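Local coordinates for cryptochrome DASH, chloroplastic/mitochondrial (Arabidopsis thaliana, PDB 2IJG), which repairs cyclobutane pyrimidine dimers in single-stranded DNA as a photolyase, carries FAD and a methenyltetrahydrofolate chromophore, and may also act as a photoreceptor, at residues A[141-146]-A[171-176]; A[355-360]-A[408-413]. All blocks are in the same frame, centred on the assembly; numbering follows the deposited sequence.

Contact 1 (A[141-146]-A[171-176]); sequences FAHKET and ELIWGS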
ATOM      1  N   PHE A 141     -16.194  15.102   5.068  1.00 22.90           N
ATOM      2  CA  PHE A 141     -14.739  15.091   5.182  1.00 22.77           C
ATOM      3  C   PHE A 141     -14.157  13.815   4.585  1.00 22.74           C
ATOM      4  O   PHE A 141     -14.806  12.770   4.579  1.00 22.07           O
ATOM      5  CB  PHE A 141     -14.295  15.194   6.647  1.00 22.52           C
ATOM      6  CG  PHE A 141     -14.382  16.580   7.214  1.00 22.92           C
ATOM      7  CD1 PHE A 141     -15.571  17.056   7.756  1.00 22.41           C
ATOM      8  CD2 PHE A 141     -13.271  17.419   7.191  1.00 22.92           C
ATOM      9  CE1 PHE A 141     -15.652  18.345   8.269  1.00 22.32           C
ATOM     10  CE2 PHE A 141     -13.343  18.714   7.701  1.00 23.27           C
ATOM     11  CZ  PHE A 141     -14.537  19.176   8.241  1.00 23.14           C
ATOM     12  N   ALA A 142     -12.924  13.912   4.096  1.00 22.45           N
ATOM     13  CA  ALA A 142     -12.226  12.779   3.493  1.00 22.34           C
ATOM     14  C   ALA A 142     -10.831  13.244   3.107  1.00 22.40           C
ATOM     15  O   ALA A 142     -10.572  14.445   3.053  1.00 22.15           O
ATOM     16  CB  ALA A 142     -12.972  12.293   2.251  1.00 21.55           C
ATOM     17  N   HIS A 143      -9.935  12.299   2.842  1.00 21.65           N
ATOM     18  CA  HIS A 143      -8.581  12.657   2.444  1.00 22.16           C
ATOM     19  C   HIS A 143      -8.501  12.901   0.943  1.00 22.01           C
ATOM     20  O   HIS A 143      -9.225  12.288   0.156  1.00 21.52           O
ATOM     21  CB  HIS A 143      -7.581  11.562   2.834  1.00 22.61           C
ATOM     22  CG  HIS A 143      -7.122  11.637   4.258  1.00 23.90           C
ATOM     23  ND1 HIS A 143      -7.654  10.849   5.256  1.00 24.09           N
ATOM     24  CD2 HIS A 143      -6.180  12.409   4.850  1.00 24.63           C
ATOM     25  CE1 HIS A 143      -7.060  11.132   6.401  1.00 24.83           C
ATOM     26  NE2 HIS A 143      -6.161  12.075   6.183  1.00 25.30           N
ATOM     27  N   LYS A 144      -7.618  13.814   0.561  1.00 21.85           N
ATOM     28  CA  LYS A 144      -7.399  14.162  -0.835  1.00 21.89           C
ATOM     29  C   LYS A 144      -6.544  13.080  -1.495  1.00 22.03           C
ATOM     30  O   LYS A 144      -5.553  12.632  -0.919  1.00 20.27           O
ATOM     31  CB  LYS A 144      -6.665  15.504  -0.921  1.00 21.51           C
ATOM     32  CG  LYS A 144      -6.357  15.980  -2.337  1.00 21.06           C
ATOM     33  CD  LYS A 144      -7.560  16.660  -2.969  1.00 21.84           C
ATOM     34  CE  LYS A 144      -7.286  17.052  -4.414  1.00 20.16           C
ATOM     35  NZ  LYS A 144      -7.100  15.844  -5.265  1.00 19.32           N
ATOM     36  N   GLU A 145      -6.937  12.656  -2.692  1.00 22.44           N
ATOM     37  CA  GLU A 145      -6.183  11.651  -3.434  1.00 23.51           C
ATOM     38  C   GLU A 145      -5.449  12.367  -4.568  1.00 22.80           C
ATOM     39  O   GLU A 145      -5.682  13.555  -4.797  1.00 22.34           O
ATOM     40  CB  GLU A 145      -7.123  10.584  -3.985  1.00 25.23           C
ATOM     41  CG  GLU A 145      -7.637   9.631  -2.922  1.00 28.51           C
ATOM     42  CD  GLU A 145      -6.544   8.722  -2.406  1.00 30.59           C
ATOM     43  OE1 GLU A 145      -6.809   7.930  -1.473  1.00 31.57           O
ATOM     44  OE2 GLU A 145      -5.417   8.802  -2.943  1.00 31.64           O
ATOM     45  N   THR A 146      -4.575  11.663  -5.283  1.00 21.88           N
ATOM     46  CA  THR A 146      -3.810  12.306  -6.351  1.00 20.93           C
ATOM     47  C   THR A 146      -3.965  11.792  -7.780  1.00 21.25           C
ATOM     48  O   THR A 146      -3.846  12.569  -8.725  1.00 21.00           O
ATOM     49  CB  THR A 146      -2.309  12.297  -6.020  1.00 20.64           C
ATOM     50  OG1 THR A 146      -1.879  10.950  -5.796  1.00 20.62           O
ATOM     51  CG2 THR A 146      -2.032  13.131  -4.778  1.00 20.59           C
ATOM     52  N   GLU A 171     -15.000  18.545   2.031  1.00 28.12           N
ATOM     53  CA  GLU A 171     -13.758  19.049   2.610  1.00 27.63           C
ATOM     54  C   GLU A 171     -12.661  17.999   2.467  1.00 26.82           C
ATOM     55  O   GLU A 171     -12.620  17.033   3.227  1.00 26.43           O
ATOM     56  CB  GLU A 171     -13.961  19.371   4.090  1.00 28.32           C
ATOM     57  CG  GLU A 171     -15.099  20.329   4.375  1.00 30.52           C
ATOM     58  CD  GLU A 171     -14.775  21.760   3.992  1.00 32.73           C
ATOM     59  OE1 GLU A 171     -15.639  22.634   4.214  1.00 35.34           O
ATOM     60  OE2 GLU A 171     -13.664  22.020   3.476  1.00 32.56           O
ATOM     61  N   LEU A 172     -11.774  18.188   1.497  1.00 25.63           N
ATOM     62  CA  LEU A 172     -10.691  17.237   1.274  1.00 25.40           C
ATOM     63  C   LEU A 172      -9.435  17.666   2.014  1.00 25.44           C
ATOM     64  O   LEU A 172      -8.871  18.726   1.749  1.00 25.63           O
ATOM     65  CB  LEU A 172     -10.412  17.099  -0.223  1.00 24.36           C
ATOM     66  CG  LEU A 172     -11.624  16.636  -1.040  1.00 24.16           C
ATOM     67  CD1 LEU A 172     -11.305  16.686  -2.526  1.00 23.61           C
ATOM     68  CD2 LEU A 172     -12.017  15.225  -0.615  1.00 23.73           C
ATOM     69  N   ILE A 173      -9.003  16.827   2.945  1.00 25.80           N
ATOM     70  CA  ILE A 173      -7.827  17.107   3.750  1.00 27.08           C
ATOM     71  C   ILE A 173      -6.615  16.324   3.270  1.00 28.00           C
ATOM     72  O   ILE A 173      -6.672  15.107   3.080  1.00 27.30           O
ATOM     73  CB  ILE A 173      -8.102  16.787   5.247  1.00 27.29           C
ATOM     74  CG1 ILE A 173      -8.858  17.949   5.908  1.00 29.28           C
ATOM     75  CG2 ILE A 173      -6.796  16.584   5.996  1.00 27.34           C
ATOM     76  CD1 ILE A 173     -10.067  18.453   5.147  1.00 28.17           C
ATOM     77  N   TRP A 174      -5.510  17.026   3.066  1.00 29.12           N
ATOM     78  CA  TRP A 174      -4.310  16.351   2.621  1.00 30.70           C
ATOM     79  C   TRP A 174      -3.713  15.653   3.827  1.00 31.87           C
ATOM     80  O   TRP A 174      -3.725  16.190   4.933  1.00 32.84           O
ATOM     81  CB  TRP A 174      -3.305  17.339   2.045  1.00 30.77           C
ATOM     82  CG  TRP A 174      -2.588  16.759   0.877  1.00 32.04           C
ATOM     83  CD1 TRP A 174      -3.043  16.674  -0.413  1.00 32.08           C
ATOM     84  CD2 TRP A 174      -1.331  16.094   0.903  1.00 31.52           C
ATOM     85  NE1 TRP A 174      -2.142  15.991  -1.191  1.00 31.59           N
ATOM     86  CE2 TRP A 174      -1.081  15.623  -0.408  1.00 32.12           C
ATOM     87  CE3 TRP A 174      -0.392  15.847   1.905  1.00 30.69           C
ATOM     88  CZ2 TRP A 174       0.069  14.920  -0.739  1.00 32.10           C
ATOM     89  CZ3 TRP A 174       0.746  15.154   1.578  1.00 32.00           C
ATOM     90  CH2 TRP A 174       0.971  14.694   0.264  1.00 33.33           C
ATOM     91  N   GLY A 175      -3.203  14.448   3.622  1.00 32.31           N
ATOM     92  CA  GLY A 175      -2.621  13.731   4.735  1.00 34.64           C
ATOM     93  C   GLY A 175      -2.446  12.261   4.440  1.00 35.49           C
ATOM     94  O   GLY A 175      -3.336  11.453   4.704  1.00 38.07           O
ATOM     95  N   SER A 176      -1.295  11.916   3.883  1.00 34.98           N
ATOM     96  CA  SER A 176      -0.990  10.535   3.556  1.00 34.14           C
ATOM     97  C   SER A 176       0.519  10.378   3.459  1.00 32.19           C
ATOM     98  O   SER A 176       1.025   9.267   3.357  1.00 32.67           O
ATOM     99  CB  SER A 176      -1.644  10.143   2.226  1.00 35.30           C
ATOM    100  OG  SER A 176      -1.232  11.006   1.174  1.00 38.13           O
TER
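Ala142 and Ile173 hold the middle of a parallel strand pairing: the amide of Ile173 reaches the carbonyl O of Ala142 in the carbonyl plane, N to O 2.9 Å and nearly straight at 169°. Before it, Ala142 N gives a longer bond to Glu171 O; after it, Lys144 N meets Ile173 O at 3.0 Å from above the carbonyl plane. Packing is closest round the buried Phe141 and His143. CB of Glu171 sits over the rim of the Phe141 ring, a CH-pi contact 4.0 Å from the ring centroid, while Ile173 CD1 comes to the ring's edge at CD2. With CG of His143 beside its backbone N (chi1 -83°), the imidazole swings toward Gly175, and CD2 lies 3.0 Å from Gly175 O. Its ND1 is hydrogen-bonded to Asp50, which fixes the ring's rotation. A leucine in place of His143 would probably leave Asp50 without this partner and lose the flat ring beside Gly175. Past the strand ends the contact is looser, between partly exposed side chains: Lys144 CD rests 3.8 Å from Leu172 CD1, and its bent chain delivers NZ to Glu154. Strands 137-143 and 169-173, joined through helix 148-163, form a beta-alpha-beta crossover of the N-terminal alpha/beta domain, with 169-173 at the sheet's edge, strand 42-46 beyond 137-143, and helix 57-64 against the Phe141 face.

Contact 2 (A[355-360]-A[408-413]); sequences GKWSQD and LDWRMG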
ATOM      1  N   GLY A 355       8.923   4.163 -29.079  1.00 46.63           N
ATOM      2  CA  GLY A 355       9.359   2.797 -29.309  1.00 47.10           C
ATOM      3  C   GLY A 355       8.206   1.816 -29.248  1.00 46.91           C
ATOM      4  O   GLY A 355       7.108   2.161 -28.802  1.00 47.38           O
ATOM      5  N   LYS A 356       8.446   0.588 -29.697  1.00 46.62           N
ATOM      6  CA  LYS A 356       7.405  -0.431 -29.684  1.00 46.05           C
ATOM      7  C   LYS A 356       7.761  -1.556 -28.718  1.00 44.56           C
ATOM      8  O   LYS A 356       8.930  -1.912 -28.554  1.00 44.52           O
ATOM      9  CB  LYS A 356       7.192  -0.995 -31.090  1.00 47.08           C
ATOM     10  CG  LYS A 356       5.884  -1.758 -31.271  1.00 48.70           C
ATOM     11  CD  LYS A 356       4.666  -0.831 -31.221  1.00 49.35           C
ATOM     12  CE  LYS A 356       3.934  -0.892 -29.879  1.00 49.97           C
ATOM     13  NZ  LYS A 356       4.740  -0.389 -28.735  1.00 49.21           N
ATOM     14  N   TRP A 357       6.738  -2.102 -28.071  1.00 43.04           N
ATOM     15  CA  TRP A 357       6.920  -3.179 -27.109  1.00 40.58           C
ATOM     16  C   TRP A 357       5.957  -4.302 -27.471  1.00 39.35           C
ATOM     17  O   TRP A 357       4.904  -4.063 -28.066  1.00 39.16           O
ATOM     18  CB  TRP A 357       6.601  -2.685 -25.695  1.00 40.61           C
ATOM     19  CG  TRP A 357       7.329  -1.440 -25.275  1.00 40.31           C
ATOM     20  CD1 TRP A 357       7.418  -0.264 -25.968  1.00 40.70           C
ATOM     21  CD2 TRP A 357       8.012  -1.225 -24.034  1.00 40.72           C
ATOM     22  NE1 TRP A 357       8.111   0.668 -25.237  1.00 40.47           N
ATOM     23  CE2 TRP A 357       8.488   0.107 -24.044  1.00 40.76           C
ATOM     24  CE3 TRP A 357       8.265  -2.026 -22.911  1.00 40.54           C
ATOM     25  CZ2 TRP A 357       9.204   0.658 -22.974  1.00 40.56           C
ATOM     26  CZ3 TRP A 357       8.977  -1.481 -21.848  1.00 40.43           C
ATOM     27  CH2 TRP A 357       9.438  -0.148 -21.889  1.00 40.83           C
ATOM     28  N   SER A 358       6.311  -5.526 -27.101  1.00 37.12           N
ATOM     29  CA  SER A 358       5.459  -6.664 -27.396  1.00 35.24           C
ATOM     30  C   SER A 358       4.441  -6.920 -26.298  1.00 34.18           C
ATOM     31  O   SER A 358       4.695  -6.657 -25.123  1.00 33.13           O
ATOM     32  CB  SER A 358       6.301  -7.923 -27.592  1.00 35.30           C
ATOM     33  OG  SER A 358       5.482  -9.076 -27.534  1.00 34.85           O
ATOM     34  N   GLN A 359       3.284  -7.432 -26.695  1.00 33.05           N
ATOM     35  CA  GLN A 359       2.227  -7.762 -25.756  1.00 32.91           C
ATOM     36  C   GLN A 359       1.949  -9.253 -25.897  1.00 32.73           C
ATOM     37  O   GLN A 359       0.845  -9.727 -25.635  1.00 32.35           O
ATOM     38  CB  GLN A 359       0.974  -6.936 -26.052  1.00 33.11           C
ATOM     39  CG  GLN A 359       1.177  -5.437 -25.820  1.00 33.70           C
ATOM     40  CD  GLN A 359      -0.085  -4.621 -26.031  1.00 33.54           C
ATOM     41  OE1 GLN A 359      -0.092  -3.408 -25.821  1.00 35.33           O
ATOM     42  NE2 GLN A 359      -1.158  -5.281 -26.446  1.00 33.41           N
ATOM     43  N   ASP A 360       2.982  -9.979 -26.318  1.00 33.05           N
ATOM     44  CA  ASP A 360       2.923 -11.426 -26.514  1.00 33.21           C
ATOM     45  C   ASP A 360       2.281 -12.117 -25.309  1.00 33.31           C
ATOM     46  O   ASP A 360       2.909 -12.280 -24.260  1.00 32.45           O
ATOM     47  CB  ASP A 360       4.344 -11.950 -26.742  1.00 34.10           C
ATOM     48  CG  ASP A 360       4.386 -13.435 -27.060  1.00 35.25           C
ATOM     49  OD1 ASP A 360       5.483 -13.931 -27.388  1.00 36.17           O
ATOM     50  OD2 ASP A 360       3.336 -14.104 -26.978  1.00 36.39           O
ATOM     51  N   LEU A 408       8.572  -7.110 -23.035  1.00 23.58           N
ATOM     52  CA  LEU A 408       7.129  -6.887 -23.011  1.00 22.68           C
ATOM     53  C   LEU A 408       6.756  -5.477 -22.567  1.00 22.39           C
ATOM     54  O   LEU A 408       7.534  -4.802 -21.891  1.00 21.22           O
ATOM     55  CB  LEU A 408       6.454  -7.889 -22.074  1.00 22.98           C
ATOM     56  CG  LEU A 408       6.448  -9.364 -22.475  1.00 24.14           C
ATOM     57  CD1 LEU A 408       5.892 -10.197 -21.329  1.00 24.58           C
ATOM     58  CD2 LEU A 408       5.607  -9.560 -23.725  1.00 24.48           C
ATOM     59  N   ASP A 409       5.557  -5.051 -22.963  1.00 21.94           N
ATOM     60  CA  ASP A 409       4.988  -3.750 -22.604  1.00 21.49           C
ATOM     61  C   ASP A 409       5.005  -3.720 -21.072  1.00 20.98           C
ATOM     62  O   ASP A 409       4.304  -4.513 -20.441  1.00 21.39           O
ATOM     63  CB  ASP A 409       3.543  -3.697 -23.121  1.00 21.89           C
ATOM     64  CG  ASP A 409       2.853  -2.362 -22.872  1.00 22.75           C
ATOM     65  OD1 ASP A 409       2.970  -1.800 -21.762  1.00 23.11           O
ATOM     66  OD2 ASP A 409       2.158  -1.885 -23.794  1.00 22.75           O
ATOM     67  N   TRP A 410       5.792  -2.822 -20.477  1.00 20.14           N
ATOM     68  CA  TRP A 410       5.893  -2.755 -19.016  1.00 19.39           C
ATOM     69  C   TRP A 410       4.562  -2.625 -18.275  1.00 19.69           C
ATOM     70  O   TRP A 410       4.454  -3.022 -17.114  1.00 19.60           O
ATOM     71  CB  TRP A 410       6.829  -1.618 -18.573  1.00 19.27           C
ATOM     72  CG  TRP A 410       6.312  -0.222 -18.808  1.00 18.86           C
ATOM     73  CD1 TRP A 410       6.539   0.565 -19.901  1.00 19.92           C
ATOM     74  CD2 TRP A 410       5.489   0.551 -17.922  1.00 19.00           C
ATOM     75  NE1 TRP A 410       5.911   1.784 -19.748  1.00 19.72           N
ATOM     76  CE2 TRP A 410       5.260   1.799 -18.541  1.00 19.09           C
ATOM     77  CE3 TRP A 410       4.923   0.308 -16.662  1.00 18.14           C
ATOM     78  CZ2 TRP A 410       4.487   2.805 -17.942  1.00 18.89           C
ATOM     79  CZ3 TRP A 410       4.154   1.308 -16.067  1.00 18.11           C
ATOM     80  CH2 TRP A 410       3.945   2.540 -16.710  1.00 18.01           C
ATOM     81  N   ARG A 411       3.547  -2.083 -18.938  1.00 19.52           N
ATOM     82  CA  ARG A 411       2.244  -1.919 -18.302  1.00 19.66           C
ATOM     83  C   ARG A 411       1.566  -3.256 -18.002  1.00 19.63           C
ATOM     84  O   ARG A 411       0.696  -3.333 -17.134  1.00 19.34           O
ATOM     85  CB  ARG A 411       1.342  -1.044 -19.174  1.00 20.66           C
ATOM     86  CG  ARG A 411       1.901   0.367 -19.377  1.00 22.47           C
ATOM     87  CD  ARG A 411       1.094   1.130 -20.405  1.00 23.79           C
ATOM     88  NE  ARG A 411       1.098   0.444 -21.690  1.00 25.21           N
ATOM     89  CZ  ARG A 411       0.294   0.750 -22.699  1.00 26.26           C
ATOM     90  NH1 ARG A 411      -0.585   1.737 -22.569  1.00 28.25           N
ATOM     91  NH2 ARG A 411       0.363   0.064 -23.832  1.00 27.24           N
ATOM     92  N   MET A 412       1.955  -4.305 -18.719  1.00 19.49           N
ATOM     93  CA  MET A 412       1.380  -5.623 -18.468  1.00 20.28           C
ATOM     94  C   MET A 412       1.854  -6.076 -17.094  1.00 19.33           C
ATOM     95  O   MET A 412       1.099  -6.664 -16.324  1.00 19.97           O
ATOM     96  CB  MET A 412       1.833  -6.635 -19.530  1.00 21.58           C
ATOM     97  CG  MET A 412       1.244  -6.404 -20.912  1.00 22.31           C
ATOM     98  SD  MET A 412       1.886  -7.579 -22.144  1.00 24.24           S
ATOM     99  CE  MET A 412       0.684  -8.907 -21.999  1.00 22.18           C
ATOM    100  N   GLY A 413       3.117  -5.793 -16.796  1.00 18.77           N
ATOM    101  CA  GLY A 413       3.666  -6.166 -15.509  1.00 17.42           C
ATOM    102  C   GLY A 413       3.074  -5.306 -14.411  1.00 17.02           C
ATOM    103  O   GLY A 413       2.760  -5.794 -13.328  1.00 16.19           O
TER
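Trp357 lays its indole along the chain where it turns into helix 410-420. CB starts the contact 3.6 Å from Asp409 CA. With CG beside the backbone N (chi1 -53°), the six-membered ring is carried on toward the start of the helix: CE3 points at Leu408 O, 3.0 Å away and near the plane of the indole, and CZ3 lies 3.7 Å from Trp410 N. At the far end, CH2 meets CD1 of Trp410 at 3.6 Å. Here the edge of Trp410 is turned to the face of Trp357 in an edge-to-face pair, planes at 66°, and NE1 of Trp410 is hydrogen-bonded to the carbonyl O of Leu347.

Asp409 is the N-cap of helix 410-420, in the all-helical FAD-binding region of the photolyase fold. Its OD1 takes two donors, Arg411 N on the anti lone pair and Arg411 NE on the syn one, while OD2 receives NH2 at 2.6 Å. The guanidinium thus grips the carboxylate side-on and in its own plane, which should favour the charged form of both groups; Phe85 adds a cation-pi contact to Arg411.

Ser358 and Leu408 form a single backbone bridge, and Asp409 N gives a hydrogen bond to Ser358 O at 2.8 Å. Beside it, Leu408 CD2 tucks against the ST turn in which Ser358 OG accepts from Asp360 N, and it comes 3.7 Å from that nitrogen. Met412 leans on the loop from the helix side, its SD 3.6 Å from Gln359 CA, and both Leu408 and Met412 also touch Phe364 of helix 361-368.

In the fold
The two contacts stand in series along the chain, contact 1 closing well before contact 2 opens, and they share no strand or helix. Their centres are 34 Å apart, with about 15 Å between nearest atoms. Contact 1 belongs to the parallel sheet of the N-terminal alpha/beta domain; contact 2 lies in the helical FAD-binding region, where the loop between helices 318-340 and 361-368 meets the start of helix 410-420. Helix 318-340 ties them loosely, touching the end of contact 1 and leading into the loop of contact 2. Side chains of contact 2 come within about 7 Å of the folate and 8 Å of FAD, those of contact 1 only within about 11 and 13 Å, consistent with the two-domain build of photolyases.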